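Long-range contacts in 6-aminohexanoate-cyclic-dimer hydrolase (Arthrobacter sp., PDB 3A2Q), which hydrolyses one amide bond of the cyclic dimer of 6-aminohexanoic acid, a nylon-6 by-product, to give the linear dimer: residues A[81-86]-A[115-120]; A[85-90]-A[121-126]; A[438-443]-A[474-479]. The protein carries 1 engineered substitution. All coordinates share one frame; numbering follows the deposited sequence.

Overall arrangement
Contacts 1 and 2 are buried neighbours in the amidase core and share Ser85 and Ser86: the loop that follows strand 68-72 meets strand 113-118 and its exit in contact 1, then the turn beyond that exit in contact 2. Contact 1 is polar, built on a lysine amine and a serine hydroxyl, whereas contact 2 joins a backbone bond to aliphatic packing and reaches the bound cyclic dimer substrate. Contact 3, about 29 Å from contact 1 between centres, is only partly buried: there Trp476 and Arg479 of the loop after helix 460-473 pack on Pro439 and its neighbours at the end of strand 435-442, in the mixed sheet that also holds strand 113-118.

Contact 1 (A[81-86]-A[115-120]); sequences DINTSS and LGKTNT
In the core of the amidase fold, next to the probable catalytic centre, Lys117 of strand 113-118 and Ser86 of the loop after strand 68-72 make the two hydrogen bonds that join 81-86 to 115-120. The two touching runs of chain point almost the same way, their end-to-end directions 13° apart, yet the backbones stay well separated near Lys117, and its side chain spans the gap. With CG set anti to the carbonyl carbon (chi1 -64°) and the chain extended beyond it, the amine reaches the loop, where NZ donates to Ile82 O at 2.8 Å. The amine comes in tilted 25° from the carbonyl plane, and CE lies alongside the same oxygen at 3.4 Å. Water 1 accepts from Lys117 NZ at 2.6 Å and donates to Asp81 O at 3.1 Å, a second link to the loop. The charge is met by a salt bridge to Asp73, whose OD1 also takes the amide hydrogen of Asn83 ND2; this common carboxylate probably helps the amine and the amide sit near each other. A methionine in place of Lys117 would probably leave Ile82 O and the carboxylate of Asp73 without their cationic partner and let the 81-86 loop shift. At the far end the chains draw together. The side chain of Thr120 lies about 3 Å from that of Lys72 and about 4 Å from that of Ser150, both charge-relay residues by similarity, so the Ser86 bond lies beside that site. Ser86 CB faces the strand exit, and its hydroxyl, beside its own backbone N, donates to Thr120 O. The OG to Thr120 O distance is 2.6 Å, with the methyl CG2 of Thr120 3.6 Å from the same OG.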
loop_
_atom_site.group_PDB
_atom_site.type_symbol
_atom_site.label_atom_id
_atom_site.label_comp_id
_atom_site.label_asym_id
_atom_site.label_seq_id
_atom_site.Cartn_x
_atom_site.Cartn_y
_atom_site.Cartn_z
ATOM N N ASP A 81 9.097 20.359 -2.054
ATOM C CA ASP A 81 8.810 19.603 -3.266
ATOM C C ASP A 81 7.362 19.682 -3.738
ATOM O O ASP A 81 6.445 19.921 -2.952
ATOM C CB ASP A 81 9.205 18.140 -3.075
ATOM C CG ASP A 81 10.656 17.981 -2.675
ATOM O OD1 ASP A 81 11.513 18.655 -3.281
ATOM O OD2 ASP A 81 10.944 17.180 -1.760
ATOM N N ILE A 82 7.176 19.482 -5.038
ATOM C CA ILE A 82 5.859 19.514 -5.656
ATOM C C ILE A 82 4.923 18.511 -4.981
ATOM O O ILE A 82 5.320 17.385 -4.688
ATOM C CB ILE A 82 5.956 19.171 -7.161
ATOM C CG1 ILE A 82 6.732 20.268 -7.896
ATOM C CG2 ILE A 82 4.565 19.024 -7.759
ATOM C CD1 ILE A 82 6.020 21.602 -7.916
ATOM N N ASN A 83 3.683 18.928 -4.741
ATOM C CA ASN A 83 2.682 18.070 -4.111
ATOM C C ASN A 83 1.368 18.231 -4.868
ATOM O O ASN A 83 0.691 19.248 -4.730
ATOM C CB ASN A 83 2.487 18.480 -2.649
ATOM C CG ASN A 83 1.495 17.595 -1.921
ATOM O OD1 ASN A 83 0.737 18.066 -1.072
ATOM N ND2 ASN A 83 1.500 16.305 -2.242
ATOM N N THR A 84 1.000 17.226 -5.659
ATOM C CA THR A 84 -0.225 17.305 -6.450
ATOM C C THR A 84 -1.377 16.426 -5.976
ATOM O O THR A 84 -2.546 16.790 -6.138
ATOM C CB THR A 84 0.048 16.937 -7.926
ATOM O OG1 THR A 84 0.378 15.545 -8.016
ATOM C CG2 THR A 84 1.206 17.762 -8.482
ATOM N N SER A 85 -1.052 15.275 -5.390
ATOM C CA SER A 85 -2.080 14.340 -4.944
ATOM C C SER A 85 -2.883 13.956 -6.181
ATOM O O SER A 85 -4.030 13.516 -6.088
ATOM C CB SER A 85 -3.004 14.989 -3.913
ATOM O OG SER A 85 -2.323 15.213 -2.693
ATOM N N SER A 86 -2.254 14.139 -7.338
ATOM C CA SER A 86 -2.857 13.850 -8.635
ATOM C C SER A 86 -4.147 14.609 -8.911
ATOM O O SER A 86 -5.061 14.101 -9.564
ATOM C CB SER A 86 -3.070 12.347 -8.809
ATOM O OG SER A 86 -1.826 11.717 -9.072
ATOM N N LEU A 115 14.533 9.751 -3.461
ATOM C CA LEU A 115 14.773 9.757 -4.901
ATOM C C LEU A 115 13.683 10.433 -5.723
ATOM O O LEU A 115 13.952 10.951 -6.806
ATOM C CB LEU A 115 14.961 8.319 -5.398
ATOM C CG LEU A 115 15.418 8.138 -6.846
ATOM C CD1 LEU A 115 16.804 8.758 -7.019
ATOM C CD2 LEU A 115 15.455 6.652 -7.190
ATOM N N GLY A 116 12.454 10.423 -5.221
ATOM C CA GLY A 116 11.362 11.041 -5.951
ATOM C C GLY A 116 9.994 10.595 -5.468
ATOM O O GLY A 116 9.886 9.855 -4.490
ATOM N N LYS A 117 8.950 11.052 -6.152
ATOM C CA LYS A 117 7.581 10.701 -5.790
ATOM C C LYS A 117 6.915 9.810 -6.839
ATOM O O LYS A 117 7.208 9.912 -8.031
ATOM C CB LYS A 117 6.745 11.962 -5.594
ATOM C CG LYS A 117 7.190 12.842 -4.442
ATOM C CD LYS A 117 6.154 13.919 -4.212
ATOM C CE LYS A 117 6.377 14.676 -2.923
ATOM N NZ LYS A 117 5.178 15.515 -2.638
ATOM N N THR A 118 6.007 8.950 -6.385
ATOM C CA THR A 118 5.311 8.023 -7.273
ATOM C C THR A 118 3.862 8.384 -7.568
ATOM O O THR A 118 3.183 9.026 -6.764
ATOM C CB THR A 118 5.345 6.611 -6.701
ATOM O OG1 THR A 118 4.869 6.643 -5.350
ATOM C CG2 THR A 118 6.762 6.067 -6.738
ATOM N N ASN A 119 3.385 7.925 -8.721
ATOM C CA ASN A 119 2.032 8.204 -9.178
ATOM C C ASN A 119 0.924 7.527 -8.371
ATOM O O ASN A 119 1.128 6.476 -7.765
ATOM C CB ASN A 119 1.918 7.835 -10.663
ATOM C CG ASN A 119 0.705 8.455 -11.328
ATOM O OD1 ASN A 119 0.223 9.512 -10.912
ATOM N ND2 ASN A 119 0.217 7.811 -12.383
ATOM N N THR A 120 -0.250 8.152 -8.382
ATOM C CA THR A 120 -1.429 7.675 -7.666
ATOM C C THR A 120 -2.697 8.202 -8.335
ATOM O O THR A 120 -2.661 9.216 -9.038
ATOM C CB THR A 120 -1.439 8.208 -6.207
ATOM O OG1 THR A 120 -2.721 7.973 -5.609
ATOM C CG2 THR A 120 -1.172 9.716 -6.196
HETATM O O HOH W 1 5.986 17.422 -1.113
#

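Contact 2 (A[85-90]-A[121-126]); sequences SSIKGM and PEMGNQ. With ACA (6-aminohexanoic acid), chain B; ACA (6-aminohexanoic acid), chain C.
One backbone hydrogen bond carries the polar link between Ser85 and Met123, where the loop leading into helix 88-93 meets the substrate-binding turn of this amidase fold. Met123 N donates to Ser85 O over 2.9 Å with an N-H...O angle of 170°, approaching nearly along the C=O axis. Within the turn, Gly124 N bonds back to Pro121 O and Asn125 N to Glu122 O, which keeps 121-126 compact. Aliphatic packing follows. Ile87 CD1 rests on Met123 CG at 3.7 Å, with the sulfur close behind, and the two side chains cross at a slant; Ile324 of helix 308-331 also touches Met123. Glu122 crosses Ile87 at about a right angle. Its CG is anti to the backbone N (chi1 -178°) and the chain runs on extended, which lays the methylenes beside Ser86 O, CB at 3.3 Å, and carries the carboxylate to the start of the helix. The charged end is held from several sides. OE2 accepts from water 2 at 2.7 Å, and that water in turn accepts from Lys88 N, in the first turn of helix 88-93; OE1 is taken by Ser344 OG and Glu341 N. The nearby helix N-terminus probably helps to stabilise the negative charge. Ligand contacts come from the other end of the turn. Gly124, at positive phi, presents its carbonyl to the 6-aminohexanoyl unit of chain B in the bound cyclic dimer; a beta-carbon there would collide with C5 of that unit. Gly124 O accepts from its amide N at 3.0 Å. Asn125 is shared between protein and ligand, its ND2 also bonded to Gln411 OE1, while the same nitrogen gives a hydrogen to the amide O of the chain B unit at 2.7 Å.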
loop_
_atom_site.group_PDB
_atom_site.type_symbol
_atom_site.label_atom_id
_atom_site.label_comp_id
_atom_site.label_asym_id
_atom_site.label_seq_id
_atom_site.Cartn_x
_atom_site.Cartn_y
_atom_site.Cartn_z
ATOM N N SER A 85 -1.052 15.275 -5.390
ATOM C CA SER A 85 -2.080 14.340 -4.944
ATOM C C SER A 85 -2.883 13.956 -6.181
ATOM O O SER A 85 -4.030 13.516 -6.088
ATOM C CB SER A 85 -3.004 14.989 -3.913
ATOM O OG SER A 85 -2.323 15.213 -2.693
ATOM N N SER A 86 -2.254 14.139 -7.338
ATOM C CA SER A 86 -2.857 13.850 -8.635
ATOM C C SER A 86 -4.147 14.609 -8.911
ATOM O O SER A 86 -5.061 14.101 -9.564
ATOM C CB SER A 86 -3.070 12.347 -8.809
ATOM O OG SER A 86 -1.826 11.717 -9.072
ATOM N N ILE A 87 -4.212 15.833 -8.401
ATOM C CA ILE A 87 -5.363 16.698 -8.632
ATOM C C ILE A 87 -4.928 17.655 -9.742
ATOM O O ILE A 87 -3.922 18.349 -9.606
ATOM C CB ILE A 87 -5.734 17.516 -7.377
ATOM C CG1 ILE A 87 -6.082 16.572 -6.223
ATOM C CG2 ILE A 87 -6.919 18.423 -7.685
ATOM C CD1 ILE A 87 -6.403 17.279 -4.913
ATOM N N LYS A 88 -5.670 17.670 -10.846
ATOM C CA LYS A 88 -5.338 18.537 -11.972
ATOM C C LYS A 88 -5.121 19.972 -11.496
ATOM O O LYS A 88 -4.062 20.556 -11.722
ATOM C CB LYS A 88 -6.461 18.490 -13.013
ATOM C CG LYS A 88 -6.180 19.272 -14.286
ATOM C CD LYS A 88 -7.316 19.098 -15.287
ATOM C CE LYS A 88 -7.067 19.885 -16.566
ATOM N NZ LYS A 88 -7.014 21.352 -16.318
ATOM N N GLY A 89 -6.124 20.524 -10.821
ATOM C CA GLY A 89 -6.026 21.883 -10.319
ATOM C C GLY A 89 -4.809 22.144 -9.450
ATOM O O GLY A 89 -4.337 23.278 -9.367
ATOM N N MET A 90 -4.295 21.105 -8.796
ATOM C CA MET A 90 -3.124 21.260 -7.937
ATOM C C MET A 90 -1.819 21.149 -8.716
ATOM O O MET A 90 -0.841 21.817 -8.395
ATOM C CB MET A 90 -3.131 20.215 -6.817
ATOM C CG MET A 90 -4.224 20.410 -5.780
ATOM S SD MET A 90 -4.114 22.004 -4.939
ATOM C CE MET A 90 -2.607 21.790 -4.030
ATOM N N PRO A 121 -3.832 7.506 -8.155
ATOM C CA PRO A 121 -5.044 8.039 -8.781
ATOM C C PRO A 121 -5.359 9.289 -7.957
ATOM O O PRO A 121 -4.844 9.437 -6.846
ATOM C CB PRO A 121 -6.068 6.918 -8.584
ATOM C CG PRO A 121 -5.552 6.178 -7.373
ATOM C CD PRO A 121 -4.069 6.164 -7.596
ATOM N N GLU A 122 -6.177 10.191 -8.484
ATOM C CA GLU A 122 -6.491 11.422 -7.765
ATOM C C GLU A 122 -6.952 11.225 -6.319
ATOM O O GLU A 122 -7.980 10.597 -6.061
ATOM C CB GLU A 122 -7.551 12.224 -8.514
ATOM C CG GLU A 122 -7.875 13.539 -7.830
ATOM C CD GLU A 122 -8.839 14.388 -8.619
ATOM O OE1 GLU A 122 -10.017 13.993 -8.743
ATOM O OE2 GLU A 122 -8.408 15.448 -9.118
ATOM N N MET A 123 -6.191 11.791 -5.386
ATOM C CA MET A 123 -6.493 11.695 -3.961
ATOM C C MET A 123 -6.630 10.240 -3.511
ATOM O O MET A 123 -7.256 9.952 -2.488
ATOM C CB MET A 123 -7.772 12.485 -3.635
ATOM C CG MET A 123 -7.649 13.989 -3.925
ATOM S SD MET A 123 -9.070 14.985 -3.423
ATOM C CE MET A 123 -10.167 14.785 -4.863
ATOM N N GLY A 124 -6.025 9.335 -4.279
ATOM C CA GLY A 124 -6.062 7.911 -3.965
ATOM C C GLY A 124 -7.448 7.301 -4.050
ATOM O O GLY A 124 -7.737 6.306 -3.390
ATOM N N ASN A 125 -8.298 7.874 -4.895
ATOM C CA ASN A 125 -9.670 7.414 -5.014
ATOM C C ASN A 125 -9.964 6.259 -5.979
ATOM O O ASN A 125 -11.100 6.106 -6.419
ATOM C CB ASN A 125 -10.574 8.600 -5.363
ATOM C CG ASN A 125 -12.010 8.383 -4.930
ATOM O OD1 ASN A 125 -12.947 8.703 -5.663
ATOM N ND2 ASN A 125 -12.192 7.842 -3.729
ATOM N N GLN A 126 -8.965 5.445 -6.303
ATOM C CA GLN A 126 -9.189 4.311 -7.209
ATOM C C GLN A 126 -8.253 3.162 -6.866
ATOM O O GLN A 126 -7.269 3.358 -6.156
ATOM C CB GLN A 126 -8.932 4.712 -8.670
ATOM C CG GLN A 126 -9.827 5.813 -9.251
ATOM C CD GLN A 126 -11.297 5.429 -9.319
ATOM O OE1 GLN A 126 -11.642 4.257 -9.455
ATOM N NE2 GLN A 126 -12.172 6.427 -9.241
HETATM C C ACA B . -10.796 7.065 -0.480
HETATM O O ACA B . -10.656 7.593 -1.583
HETATM C C2 ACA B . -10.151 7.676 0.746
HETATM C C3 ACA B . -8.711 8.092 0.494
HETATM C C4 ACA B . -7.762 6.949 0.813
HETATM C C5 ACA B . -6.685 6.785 -0.246
HETATM C C6 ACA B . -6.076 5.389 -0.198
HETATM N N ACA B . -6.458 4.579 -1.353
HETATM C C ACA C . -6.994 3.366 -1.268
HETATM O O ACA C . -6.915 2.673 -0.249
HETATM C C2 ACA C . -7.717 2.858 -2.507
HETATM C C3 ACA C . -9.200 2.590 -2.267
HETATM C C4 ACA C . -10.056 3.851 -2.400
HETATM C C5 ACA C . -11.284 3.780 -1.493
HETATM C C6 ACA C . -12.013 5.115 -1.382
HETATM N N ACA C . -11.500 5.951 -0.296
HETATM O O HOH W 2 -7.800 15.900 -11.671
#

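Contact 3 (A[438-443]-A[474-479]); sequences LPIGMS and LPWVAR
Pro439 points its CG at the face of Trp476 in the tight half of this contact. That atom sits 3.3 Å from the centroid of the five-membered ring and 3° off the normal, a CH-pi contact over one face of the indole. Trp476 CG lies between its backbone N and the carbonyl carbon (chi1 59°), which turns the ring back onto the proline; NE1 is tied to Arg217 O. Leu438 CD2 adds a more distant contact with CH2 of the indole, and Val185 of the adjoining strand 185-188 touches Leu438, Pro439 and Trp476. The loop after helix 460-473 thus folds back over the end of strand 435-442 in the central mixed sheet, where Pro439 centres an inverse gamma turn. Toward the surface the packing is more open and wetter. Ile440 CG2 meets Leu474 CD1 at 3.6 Å, and the side chains of Met442 and Arg479 run alongside each other, head to tail, Met442 CG 3.5 Å from Arg479 NE. The guanidinium meets Pro439 O at its edge, NH2 lying 2.7 Å from that oxygen. Water 3 accepts from Arg479 NH2 at 3.1 Å and lies 2.7 Å from Leu474 O.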
loop_
_atom_site.group_PDB
_atom_site.type_symbol
_atom_site.label_atom_id
_atom_site.label_comp_id
_atom_site.label_asym_id
_atom_site.label_seq_id
_atom_site.Cartn_x
_atom_site.Cartn_y
_atom_site.Cartn_z
ATOM N N LEU A 438 2.360 -11.183 -0.055
ATOM C CA LEU A 438 3.631 -11.769 -0.473
ATOM C C LEU A 438 3.488 -12.207 -1.928
ATOM O O LEU A 438 2.485 -12.816 -2.294
ATOM C CB LEU A 438 3.964 -12.984 0.401
ATOM C CG LEU A 438 4.047 -12.714 1.907
ATOM C CD1 LEU A 438 4.355 -14.019 2.648
ATOM C CD2 LEU A 438 5.120 -11.676 2.182
ATOM N N PRO A 439 4.495 -11.913 -2.771
ATOM C CA PRO A 439 4.470 -12.274 -4.198
ATOM C C PRO A 439 4.779 -13.747 -4.461
ATOM O O PRO A 439 5.768 -14.086 -5.119
ATOM C CB PRO A 439 5.517 -11.345 -4.797
ATOM C CG PRO A 439 6.529 -11.253 -3.699
ATOM C CD PRO A 439 5.689 -11.108 -2.450
ATOM N N ILE A 440 3.908 -14.613 -3.957
ATOM C CA ILE A 440 4.074 -16.057 -4.077
ATOM C C ILE A 440 3.533 -16.697 -5.352
ATOM O O ILE A 440 4.038 -17.734 -5.790
ATOM C CB ILE A 440 3.429 -16.760 -2.856
ATOM C CG1 ILE A 440 4.196 -16.386 -1.587
ATOM C CG2 ILE A 440 3.404 -18.267 -3.053
ATOM C CD1 ILE A 440 3.532 -16.889 -0.307
ATOM N N GLY A 441 2.518 -16.092 -5.958
ATOM C CA GLY A 441 1.950 -16.686 -7.154
ATOM C C GLY A 441 2.115 -15.931 -8.459
ATOM O O GLY A 441 2.541 -14.776 -8.485
ATOM N N MET A 442 1.774 -16.619 -9.545
ATOM C CA MET A 442 1.824 -16.071 -10.898
ATOM C C MET A 442 0.645 -16.662 -11.661
ATOM O O MET A 442 0.323 -17.842 -11.504
ATOM C CB MET A 442 3.128 -16.463 -11.606
ATOM C CG MET A 442 4.371 -15.781 -11.073
ATOM S SD MET A 442 4.397 -14.011 -11.408
ATOM C CE MET A 442 4.804 -14.004 -13.162
ATOM N N SER A 443 -0.003 -15.838 -12.477
ATOM C CA SER A 443 -1.142 -16.283 -13.279
ATOM C C SER A 443 -0.613 -17.099 -14.449
ATOM O O SER A 443 0.582 -17.058 -14.748
ATOM C CB SER A 443 -1.900 -15.083 -13.833
ATOM O OG SER A 443 -1.117 -14.454 -14.833
ATOM N N LEU A 474 8.784 -20.808 -0.554
ATOM C CA LEU A 474 8.357 -20.480 -1.906
ATOM C C LEU A 474 9.043 -19.213 -2.395
ATOM O O LEU A 474 8.385 -18.248 -2.775
ATOM C CB LEU A 474 6.834 -20.311 -1.921
ATOM C CG LEU A 474 6.063 -21.514 -1.358
ATOM C CD1 LEU A 474 4.574 -21.196 -1.268
ATOM C CD2 LEU A 474 6.308 -22.738 -2.247
ATOM N N PRO A 475 10.386 -19.205 -2.406
ATOM C CA PRO A 475 11.147 -18.035 -2.851
ATOM C C PRO A 475 10.660 -17.474 -4.185
ATOM O O PRO A 475 10.318 -18.226 -5.102
ATOM C CB PRO A 475 12.587 -18.554 -2.914
ATOM C CG PRO A 475 12.436 -20.006 -3.124
ATOM C CD PRO A 475 11.272 -20.370 -2.241
ATOM N N TRP A 476 10.638 -16.149 -4.279
ATOM C CA TRP A 476 10.169 -15.461 -5.478
ATOM C C TRP A 476 11.224 -14.569 -6.129
ATOM O O TRP A 476 11.066 -14.129 -7.266
ATOM C CB TRP A 476 8.945 -14.613 -5.119
ATOM C CG TRP A 476 9.216 -13.593 -4.047
ATOM C CD1 TRP A 476 9.874 -12.398 -4.191
ATOM C CD2 TRP A 476 8.841 -13.678 -2.667
ATOM N NE1 TRP A 476 9.927 -11.739 -2.985
ATOM C CE2 TRP A 476 9.303 -12.501 -2.034
ATOM C CE3 TRP A 476 8.162 -14.634 -1.902
ATOM C CZ2 TRP A 476 9.105 -12.256 -0.667
ATOM C CZ3 TRP A 476 7.965 -14.388 -0.542
ATOM C CH2 TRP A 476 8.437 -13.208 0.058
ATOM N N VAL A 477 12.304 -14.307 -5.407
ATOM C CA VAL A 477 13.363 -13.437 -5.898
ATOM C C VAL A 477 13.887 -13.780 -7.302
ATOM O O VAL A 477 14.381 -12.904 -8.017
ATOM C CB VAL A 477 14.542 -13.415 -4.894
ATOM C CG1 VAL A 477 15.232 -14.768 -4.864
ATOM C CG2 VAL A 477 15.511 -12.305 -5.254
ATOM N N ALA A 478 13.770 -15.048 -7.696
ATOM C CA ALA A 478 14.240 -15.492 -9.008
ATOM C C ALA A 478 13.428 -14.910 -10.162
ATOM O O ALA A 478 13.931 -14.779 -11.280
ATOM C CB ALA A 478 14.218 -17.009 -9.078
ATOM N N ARG A 479 12.174 -14.559 -9.894
ATOM C CA ARG A 479 11.301 -14.015 -10.929
ATOM C C ARG A 479 11.463 -12.504 -11.119
ATOM O O ARG A 479 11.565 -11.750 -10.149
ATOM C CB ARG A 479 9.838 -14.348 -10.609
ATOM C CG ARG A 479 9.550 -15.845 -10.479
ATOM C CD ARG A 479 8.046 -16.133 -10.486
ATOM N NE ARG A 479 7.366 -15.630 -9.294
ATOM C CZ ARG A 479 7.300 -16.272 -8.130
ATOM N NH1 ARG A 479 7.869 -17.461 -7.981
ATOM N NH2 ARG A 479 6.659 -15.722 -7.107
HETATM O O HOH W 3 6.903 -17.969 -5.053
#